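Local coordinates for cellulose-binding protein (Saccharophagus degradans, PDB 2YHG) that probably binds polysaccharide and hydrolyses glycosidic bonds, this piece of the longer protein holding its nucleoside hydrolase-like domain and its C-terminal domain, at residues R181-L186 against L249-P254; R206-Y211 against S273-V278. All coordinates share one frame; numbering follows the deposited sequence. Where two conformers were deposited one is given.

Interaction 1 of 2, residues R181-L186 against L249-P254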
ATOM      1  N   ARG A 181      -9.884  -7.083  -1.134  1.00  7.27           N
ATOM      2  CA  ARG A 181      -9.608  -6.309   0.070  1.00  7.45           C
ATOM      3  C   ARG A 181      -9.809  -4.852  -0.293  1.00  6.58           C
ATOM      4  O   ARG A 181      -9.546  -4.474  -1.441  1.00  7.51           O
ATOM      5  CB  ARG A 181      -8.212  -6.479   0.626  1.00  9.32           C
ATOM      6  CG  ARG A 181      -7.920  -7.845   1.247  1.00 10.44           C
ATOM      7  CD  ARG A 181      -7.214  -8.700   0.230  1.00 10.05           C
ATOM      8  NE  ARG A 181      -6.811 -10.003   0.843  1.00  9.72           N
ATOM      9  CZ  ARG A 181      -7.588 -11.082   0.902  1.00  9.06           C
ATOM     10  NH1 ARG A 181      -8.809 -11.080   0.420  1.00  8.56           N
ATOM     11  NH2 ARG A 181      -7.046 -12.218   1.285  1.00 10.19           N
ATOM     12  N   VAL A 182     -10.280  -4.055   0.656  1.00  6.24           N
ATOM     13  CA  VAL A 182     -10.475  -2.634   0.418  1.00  6.07           C
ATOM     14  C   VAL A 182      -9.619  -1.824   1.376  1.00  5.62           C
ATOM     15  O   VAL A 182      -9.625  -2.057   2.590  1.00  6.32           O
ATOM     16  CB  VAL A 182     -11.967  -2.242   0.573  1.00  6.88           C
ATOM     17  CG1 VAL A 182     -12.162  -0.725   0.446  1.00  7.69           C
ATOM     18  CG2 VAL A 182     -12.820  -2.977  -0.474  1.00  8.03           C
ATOM     19  N   TYR A 183      -8.929  -0.822   0.810  1.00  5.64           N
ATOM     20  CA  TYR A 183      -8.224   0.196   1.606  1.00  5.67           C
ATOM     21  C   TYR A 183      -8.866   1.534   1.249  1.00  5.40           C
ATOM     22  O   TYR A 183      -8.688   2.045   0.152  1.00  5.70           O
ATOM     23  CB  TYR A 183      -6.711   0.189   1.308  1.00  6.27           C
ATOM     24  CG  TYR A 183      -5.882   0.938   2.318  1.00  5.78           C
ATOM     25  CD1 TYR A 183      -6.042   2.303   2.524  1.00  5.89           C
ATOM     26  CD2 TYR A 183      -4.898   0.305   3.051  1.00  6.46           C
ATOM     27  CE1 TYR A 183      -5.226   2.987   3.399  1.00  6.26           C
ATOM     28  CE2 TYR A 183      -4.072   0.998   3.956  1.00  5.89           C
ATOM     29  CZ  TYR A 183      -4.254   2.350   4.118  1.00  5.64           C
ATOM     30  OH  TYR A 183      -3.475   3.120   4.960  1.00  6.90           O
ATOM     31  N   ASP A 184      -9.649   2.046   2.200  1.00  5.90           N
ATOM     32  CA  ASP A 184     -10.424   3.285   2.072  1.00  5.36           C
ATOM     33  C   ASP A 184      -9.686   4.378   2.833  1.00  5.38           C
ATOM     34  O   ASP A 184      -9.470   4.258   4.033  1.00  5.94           O
ATOM     35  CB  ASP A 184     -11.804   3.010   2.671  1.00  5.68           C
ATOM     36  CG  ASP A 184     -12.644   4.221   3.001  1.00  5.93           C
ATOM     37  OD1 ASP A 184     -12.281   5.342   2.596  1.00  6.94           O
ATOM     38  OD2 ASP A 184     -13.706   4.006   3.670  1.00  6.49           O
ATOM     39  N   ILE A 185      -9.302   5.453   2.148  1.00  5.46           N
ATOM     40  CA  ILE A 185      -8.724   6.612   2.818  1.00  5.75           C
ATOM     41  C   ILE A 185      -9.849   7.495   3.366  1.00  5.75           C
ATOM     42  O   ILE A 185     -10.588   8.117   2.604  1.00  6.16           O
ATOM     43  CB  ILE A 185      -7.830   7.428   1.870  1.00  6.08           C
ATOM     44  CG1 ILE A 185      -6.618   6.590   1.416  1.00  6.64           C
ATOM     45  CG2 ILE A 185      -7.411   8.738   2.569  1.00  6.76           C
ATOM     46  CD1 ILE A 185      -5.491   6.523   2.439  1.00  7.32           C
ATOM     47  N   LEU A 186      -9.958   7.506   4.690  1.00  5.56           N
ATOM     48  CA  LEU A 186     -10.742   8.459   5.472  1.00  6.20           C
ATOM     49  C   LEU A 186     -12.248   8.328   5.405  1.00  6.30           C
ATOM     50  O   LEU A 186     -12.928   8.891   6.276  1.00  8.77           O
ATOM     51  CB  LEU A 186     -10.337   9.906   5.188  1.00  6.12           C
ATOM     52  CG  LEU A 186      -9.005  10.304   5.810  1.00  7.61           C
ATOM     53  CD1 LEU A 186      -8.355  11.472   5.053  1.00  8.77           C
ATOM     54  CD2 LEU A 186      -9.216  10.697   7.267  1.00  9.20           C
ATOM     55  N   LEU A 249       1.163   2.463  -0.146  1.00  6.66           N
ATOM     56  CA  LEU A 249       2.340   2.119   0.643  1.00  6.94           C
ATOM     57  C   LEU A 249       2.070   0.872   1.477  1.00  6.75           C
ATOM     58  O   LEU A 249       3.023   0.141   1.805  1.00  6.72           O
ATOM     59  CB  LEU A 249       2.783   3.268   1.554  1.00  7.97           C
ATOM     60  CG  LEU A 249       3.180   4.554   0.853  1.00  9.18           C
ATOM     61  CD1 LEU A 249       3.757   5.517   1.904  1.00 12.57           C
ATOM     62  CD2 LEU A 249       4.167   4.293  -0.283  1.00 11.06           C
ATOM     63  N   HIS A 250       0.825   0.595   1.830  1.00  5.96           N
ATOM     64  CA  HIS A 250       0.465  -0.621   2.570  1.00  6.44           C
ATOM     65  C   HIS A 250       1.010  -1.872   1.866  1.00  6.15           C
ATOM     66  O   HIS A 250       1.380  -2.832   2.561  1.00  6.88           O
ATOM     67  CB  HIS A 250      -1.063  -0.652   2.674  1.00  6.50           C
ATOM     68  CG  HIS A 250      -1.574  -1.729   3.561  1.00  6.25           C
ATOM     69  ND1 HIS A 250      -1.122  -1.903   4.840  1.00  7.00           N
ATOM     70  CD2 HIS A 250      -2.528  -2.664   3.321  1.00  6.73           C
ATOM     71  CE1 HIS A 250      -1.762  -2.943   5.340  1.00  7.06           C
ATOM     72  NE2 HIS A 250      -2.635  -3.418   4.456  1.00  7.11           N
ATOM     73  N   MET A 251       1.026  -1.871   0.539  1.00  6.40           N
ATOM     74  CA  MET A 251       1.399  -2.998  -0.277  1.00  7.11           C
ATOM     75  C   MET A 251       2.783  -2.866  -0.910  1.00  7.61           C
ATOM     76  O   MET A 251       3.116  -3.640  -1.804  1.00  9.05           O
ATOM     77  CB  MET A 251       0.346  -3.282  -1.349  1.00  8.73           C
ATOM     78  CG  MET A 251      -1.093  -3.244  -0.858  1.00  9.89           C
ATOM     79  SD  MET A 251      -1.744  -1.545  -1.085  1.00 10.16           S
ATOM     80  CE  MET A 251      -3.433  -1.700  -0.596  1.00 11.21           C
ATOM     81  N   ALA A 252       3.592  -1.919  -0.468  1.00  7.19           N
ATOM     82  CA  ALA A 252       4.852  -1.608  -1.111  1.00  7.84           C
ATOM     83  C   ALA A 252       5.957  -2.609  -0.817  1.00  8.29           C
ATOM     84  O   ALA A 252       6.964  -2.589  -1.530  1.00 10.02           O
ATOM     85  CB  ALA A 252       5.312  -0.226  -0.699  1.00  9.41           C
ATOM     86  N   ASN A 253       5.870  -3.345   0.297  1.00  7.43           N
ATOM     87  CA  ASN A 253       6.997  -4.051   0.843  1.00  7.72           C
ATOM     88  C   ASN A 253       6.626  -5.448   1.300  1.00  7.36           C
ATOM     89  O   ASN A 253       6.417  -5.702   2.489  1.00  7.66           O
ATOM     90  CB  ASN A 253       7.572  -3.311   2.050  1.00  8.23           C
ATOM     91  CG  ASN A 253       8.056  -1.939   1.729  1.00  8.34           C
ATOM     92  OD1 ASN A 253       9.091  -1.766   1.098  1.00 11.82           O
ATOM     93  ND2 ASN A 253       7.364  -0.936   2.229  1.00  8.84           N
ATOM     94  N   PRO A 254       6.570  -6.424   0.371  1.00  7.89           N
ATOM     95  CA  PRO A 254       6.180  -7.769   0.775  1.00  8.94           C
ATOM     96  C   PRO A 254       7.061  -8.392   1.848  1.00  8.03           C
ATOM     97  O   PRO A 254       6.582  -9.203   2.630  1.00  9.98           O
ATOM     98  CB  PRO A 254       6.209  -8.562  -0.539  1.00 10.12           C
ATOM     99  CG  PRO A 254       6.029  -7.509  -1.622  1.00 11.47           C
ATOM    100  CD  PRO A 254       6.701  -6.296  -1.089  1.00  9.88           C
TER

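Interaction 2 of 2, residues R206-Y211 against S273-V278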
ATOM      1  N   ARG A 206     -10.535   1.440   6.894  1.00  5.59           N
ATOM      2  CA  ARG A 206     -10.777   2.877   6.748  1.00  5.74           C
ATOM      3  C   ARG A 206      -9.671   3.584   7.515  1.00  5.87           C
ATOM      4  O   ARG A 206      -9.729   3.688   8.743  1.00  6.66           O
ATOM      5  CB  ARG A 206     -12.175   3.313   7.193  1.00  5.81           C
ATOM      6  CG  ARG A 206     -12.435   4.789   7.061  1.00  6.04           C
ATOM      7  CD  ARG A 206     -13.885   5.205   7.281  1.00  6.26           C
ATOM      8  NE  ARG A 206     -14.700   4.871   6.126  1.00  6.00           N
ATOM      9  CZ  ARG A 206     -16.006   5.107   6.032  1.00  5.51           C
ATOM     10  NH1 ARG A 206     -16.707   5.482   7.090  1.00  6.38           N
ATOM     11  NH2 ARG A 206     -16.627   4.961   4.864  1.00  6.43           N
ATOM     12  N   ALA A 207      -8.640   3.995   6.800  1.00  5.56           N
ATOM     13  CA  ALA A 207      -7.469   4.609   7.404  1.00  6.41           C
ATOM     14  C   ALA A 207      -7.717   6.080   7.646  1.00  6.17           C
ATOM     15  O   ALA A 207      -8.184   6.790   6.743  1.00  7.79           O
ATOM     16  CB  ALA A 207      -6.263   4.437   6.502  1.00  7.05           C
ATOM     17  N   ARG A 208      -7.384   6.555   8.826  1.00  6.72           N
ATOM     18  CA  ARG A 208      -7.609   7.950   9.157  1.00  6.86           C
ATOM     19  C   ARG A 208      -6.375   8.701   9.584  1.00  7.07           C
ATOM     20  O   ARG A 208      -6.354   9.941   9.541  1.00  8.38           O
ATOM     21  CB  ARG A 208      -8.664   8.064  10.228  1.00  8.00           C
ATOM     22  CG  ARG A 208      -9.993   7.439   9.848  1.00  8.05           C
ATOM     23  CD  ARG A 208     -11.002   7.584  11.004  1.00 11.27           C
ATOM     24  NE  ARG A 208     -10.601   6.749  12.122  0.70  8.54           N
ATOM     25  CZ  ARG A 208     -10.994   6.972  13.377  1.00 12.18           C
ATOM     26  NH1 ARG A 208     -11.850   7.957  13.663  1.00 13.97           N
ATOM     27  NH2 ARG A 208     -10.469   6.246  14.352  1.00 15.21           N
ATOM     28  N   SER A 209      -5.331   8.001  10.004  1.00  6.72           N
ATOM     29  CA  SER A 209      -4.154   8.673  10.543  0.50  6.49           C
ATOM     30  C   SER A 209      -3.086   8.804   9.464  1.00  6.91           C
ATOM     31  O   SER A 209      -1.992   8.202   9.545  1.00  7.71           O
ATOM     32  CB  SER A 209      -3.611   7.940  11.773  0.50  6.94           C
ATOM     33  OG  SER A 209      -4.496   8.009  12.878  0.50  7.02           O
ATOM     34  N   VAL A 210      -3.415   9.585   8.447  1.00  6.83           N
ATOM     35  CA  VAL A 210      -2.692   9.608   7.186  1.00  6.96           C
ATOM     36  C   VAL A 210      -1.925  10.914   6.969  1.00  6.97           C
ATOM     37  O   VAL A 210      -1.462  11.176   5.856  1.00  7.92           O
ATOM     38  CB  VAL A 210      -3.628   9.322   5.982  1.00  7.94           C
ATOM     39  CG1 VAL A 210      -4.177   7.906   6.102  1.00  9.04           C
ATOM     40  CG2 VAL A 210      -4.733  10.380   5.872  1.00  8.40           C
ATOM     41  N   TYR A 211      -1.747  11.702   8.024  1.00  7.65           N
ATOM     42  CA  TYR A 211      -1.295  13.081   7.916  1.00  7.75           C
ATOM     43  C   TYR A 211       0.026  13.384   8.613  1.00  8.18           C
ATOM     44  O   TYR A 211       0.433  14.547   8.625  1.00  9.61           O
ATOM     45  CB  TYR A 211      -2.353  14.007   8.480  1.00  8.62           C
ATOM     46  CG  TYR A 211      -3.627  14.075   7.669  1.00  9.03           C
ATOM     47  CD1 TYR A 211      -3.631  14.617   6.403  1.00 10.82           C
ATOM     48  CD2 TYR A 211      -4.817  13.600   8.160  1.00  9.54           C
ATOM     49  CE1 TYR A 211      -4.821  14.697   5.654  1.00 10.72           C
ATOM     50  CE2 TYR A 211      -6.002  13.743   7.457  1.00 10.09           C
ATOM     51  CZ  TYR A 211      -5.996  14.312   6.213  1.00 10.24           C
ATOM     52  OH  TYR A 211      -7.187  14.541   5.549  1.00 11.80           O
ATOM     53  N   SER A 273      -7.250  -3.656  15.207  1.00  7.84           N
ATOM     54  CA  SER A 273      -8.596  -4.116  15.494  1.00  7.90           C
ATOM     55  C   SER A 273      -9.560  -3.443  14.592  1.00  7.58           C
ATOM     56  O   SER A 273      -9.268  -2.392  13.997  1.00  8.10           O
ATOM     57  CB  SER A 273      -8.980  -3.823  16.945  1.00  9.77           C
ATOM     58  OG  SER A 273      -8.994  -2.429  17.176  1.00 11.95           O
ATOM     59  N   LYS A 274     -10.731  -4.048  14.475  1.00  7.90           N
ATOM     60  CA  LYS A 274     -11.889  -3.379  13.915  1.00  7.58           C
ATOM     61  C   LYS A 274     -12.521  -2.509  14.992  1.00  7.81           C
ATOM     62  O   LYS A 274     -12.582  -2.893  16.157  1.00 10.87           O
ATOM     63  CB  LYS A 274     -12.936  -4.384  13.444  1.00  8.89           C
ATOM     64  CG  LYS A 274     -12.482  -5.322  12.379  1.00 10.50           C
ATOM     65  CD  LYS A 274     -13.593  -6.231  11.920  1.00 12.20           C
ATOM     66  CE  LYS A 274     -13.080  -7.443  11.154  1.00 14.68           C
ATOM     67  NZ  LYS A 274     -14.135  -8.448  11.016  1.00 16.43           N
ATOM     68  N   GLN A 275     -12.995  -1.348  14.575  1.00  6.43           N
ATOM     69  CA  GLN A 275     -13.749  -0.462  15.423  1.00  6.74           C
ATOM     70  C   GLN A 275     -15.140  -0.267  14.883  1.00  6.39           C
ATOM     71  O   GLN A 275     -15.372  -0.413  13.668  1.00  6.67           O
ATOM     72  CB  GLN A 275     -13.059   0.907  15.581  1.00  6.87           C
ATOM     73  CG  GLN A 275     -11.653   0.827  16.139  1.00  7.38           C
ATOM     74  CD  GLN A 275     -11.095   2.181  16.454  1.00  8.26           C
ATOM     75  OE1 GLN A 275     -11.842   3.164  16.556  1.00  9.92           O
ATOM     76  NE2 GLN A 275      -9.780   2.253  16.641  1.00  9.92           N
ATOM     77  N   ALA A 276     -16.075   0.076  15.763  1.00  6.32           N
ATOM     78  CA  ALA A 276     -17.461   0.308  15.381  1.00  6.04           C
ATOM     79  C   ALA A 276     -17.688   1.759  14.980  1.00  6.29           C
ATOM     80  O   ALA A 276     -17.199   2.696  15.615  1.00  6.72           O
ATOM     81  CB  ALA A 276     -18.398  -0.030  16.560  1.00  7.14           C
ATOM     82  N   GLY A 277     -18.465   1.964  13.926  1.00  6.08           N
ATOM     83  CA  GLY A 277     -18.958   3.264  13.583  1.00  6.78           C
ATOM     84  C   GLY A 277     -17.908   4.266  13.176  1.00  6.34           C
ATOM     85  O   GLY A 277     -18.077   5.465  13.366  1.00  7.56           O
ATOM     86  N   VAL A 278     -16.838   3.811  12.530  1.00  6.17           N
ATOM     87  CA  VAL A 278     -15.745   4.709  12.106  1.00  6.95           C
ATOM     88  C   VAL A 278     -16.331   5.699  11.090  1.00  5.87           C
ATOM     89  O   VAL A 278     -16.794   5.297  10.013  1.00  6.46           O
ATOM     90  CB  VAL A 278     -14.567   3.950  11.500  1.00  6.73           C
ATOM     91  CG1 VAL A 278     -13.495   4.920  11.059  1.00  8.22           C
ATOM     92  CG2 VAL A 278     -13.976   2.979  12.496  1.00  8.10           C
TER
HETATM   93  O   HOH W   1     -11.651   5.919  16.972  1.00 21.31           O

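Interaction 1 of 2, residues R181-L186 against L249-P254
Tyr183 and His250 meet ring against ring in the interior of the nucleoside hydrolase-like domain. Tyr183 belongs to the strand 180-185. His250 and Met251 are the two middle residues of a type I beta turn from Leu249 to Ala252, at the end of the short helix 246-249. The turn is closed by a bond from Ala252 N to Leu249 O of 3.1 Å.

The close packing lies along one side of the tyrosine ring. Tyr183 CE2 comes 3.7 Å from His250 CB. Tyr183 CD2 sits 3.8 Å from His250 CD2. The ring centroids are 5.3 Å apart and the planes are turned by 53°, so the two rings pair obliquely. Tyr183 has CG anti to its own N (chi1 -165°), and the ring extends from the strand across to the turn.

The other part of the contact is looser. Only the end of Met251 takes part, with Met251 CE 4.2 Å from Tyr183 CB. Even this side is buried, as all three touching residues are. Trp147 of the adjacent strand 146-150 touches Tyr183 and Met251, and packs edge-to-face with His250.

The polar ends of both rings are bonded elsewhere. Tyr183 OH is hydrogen-bonded to Gly268 O, and His250 NE2 to Pro259 O. These bonds tie both side chains to the long connection that follows the turn. Tyr183 lies about 7 Å from Trp151, measured between side chains; Trp151 binds a calcium ion together with Asp36, Asp43 and Asp244.

Between the two segments the contact is therefore apolar and aromatic. The bond from His250 NE2 to a carbonyl oxygen is consistent with a proton on that nitrogen, and the hydrogen bonds at the far ends probably limit how the rings can turn.

Interaction 2 of 2, residues R206-Y211 against S273-V278
The guanidinium of Arg208 carries CG1 of Val278 over one face, 3.6 Å from NE. OE1 of Gln275 stands obliquely to the group. Gln275 OE1 is 4.0 Å from Arg208 NH2, too far for a direct bond, and a water joins the two. The water accepts from Arg208 NH2 at 2.9 Å and donates to Gln275 OE1 at 2.8 Å. The guanidinium and amide planes are nearly perpendicular, 84° apart.

The guanidinium of Arg206 is met at its edge. Arg206 NH1 gives a hydrogen bond of 2.9 Å to Val278 O, bent to 136° at the hydrogen. The chain of Arg206 runs extended as far as CD and bends at chi3 (-76°). Arg206 CD lies 3.8 Å from Val278 CG1, so one methyl group serves both arginines. Asp184 and Asp288 form salt bridges with Arg206, and Thr193 bonds its NH2. With every nitrogen of the group bonded, its rotation is probably fixed. Val278 O also accepts from Tyr294 OH.

Arg206 lies on strand 203-207, at the border of the parallel sheet beside strand 180-185. Gln275 lies on strand 273-276, paired antiparallel with 295-298. That partner strand comes between, its Met296 touching Arg206 and its Thr298 touching Gln275, so the contact joins the two-stranded antiparallel sheet to the edge of the main sheet.

Interaction 1 is core, close to the centre of the chain, and all its touching residues are buried. Interaction 2 is farther out and partly buried, with a water bridging two of its side chains. Their first segments lie on neighbouring strands of the same parallel sheet, 180-185 and 203-207. They meet directly: Leu186 N probably bonds to Ala207 O, and Tyr183 OH packs on Ala207 CB. Chemistry follows place. The inner contact is made by rings and a methionine methyl, the outer one by arginines packed on a valine methyl, a carbonyl and a bridging water. In one, a turn after a short helix lies against the sheet; the other joins the small antiparallel sheet to its edge.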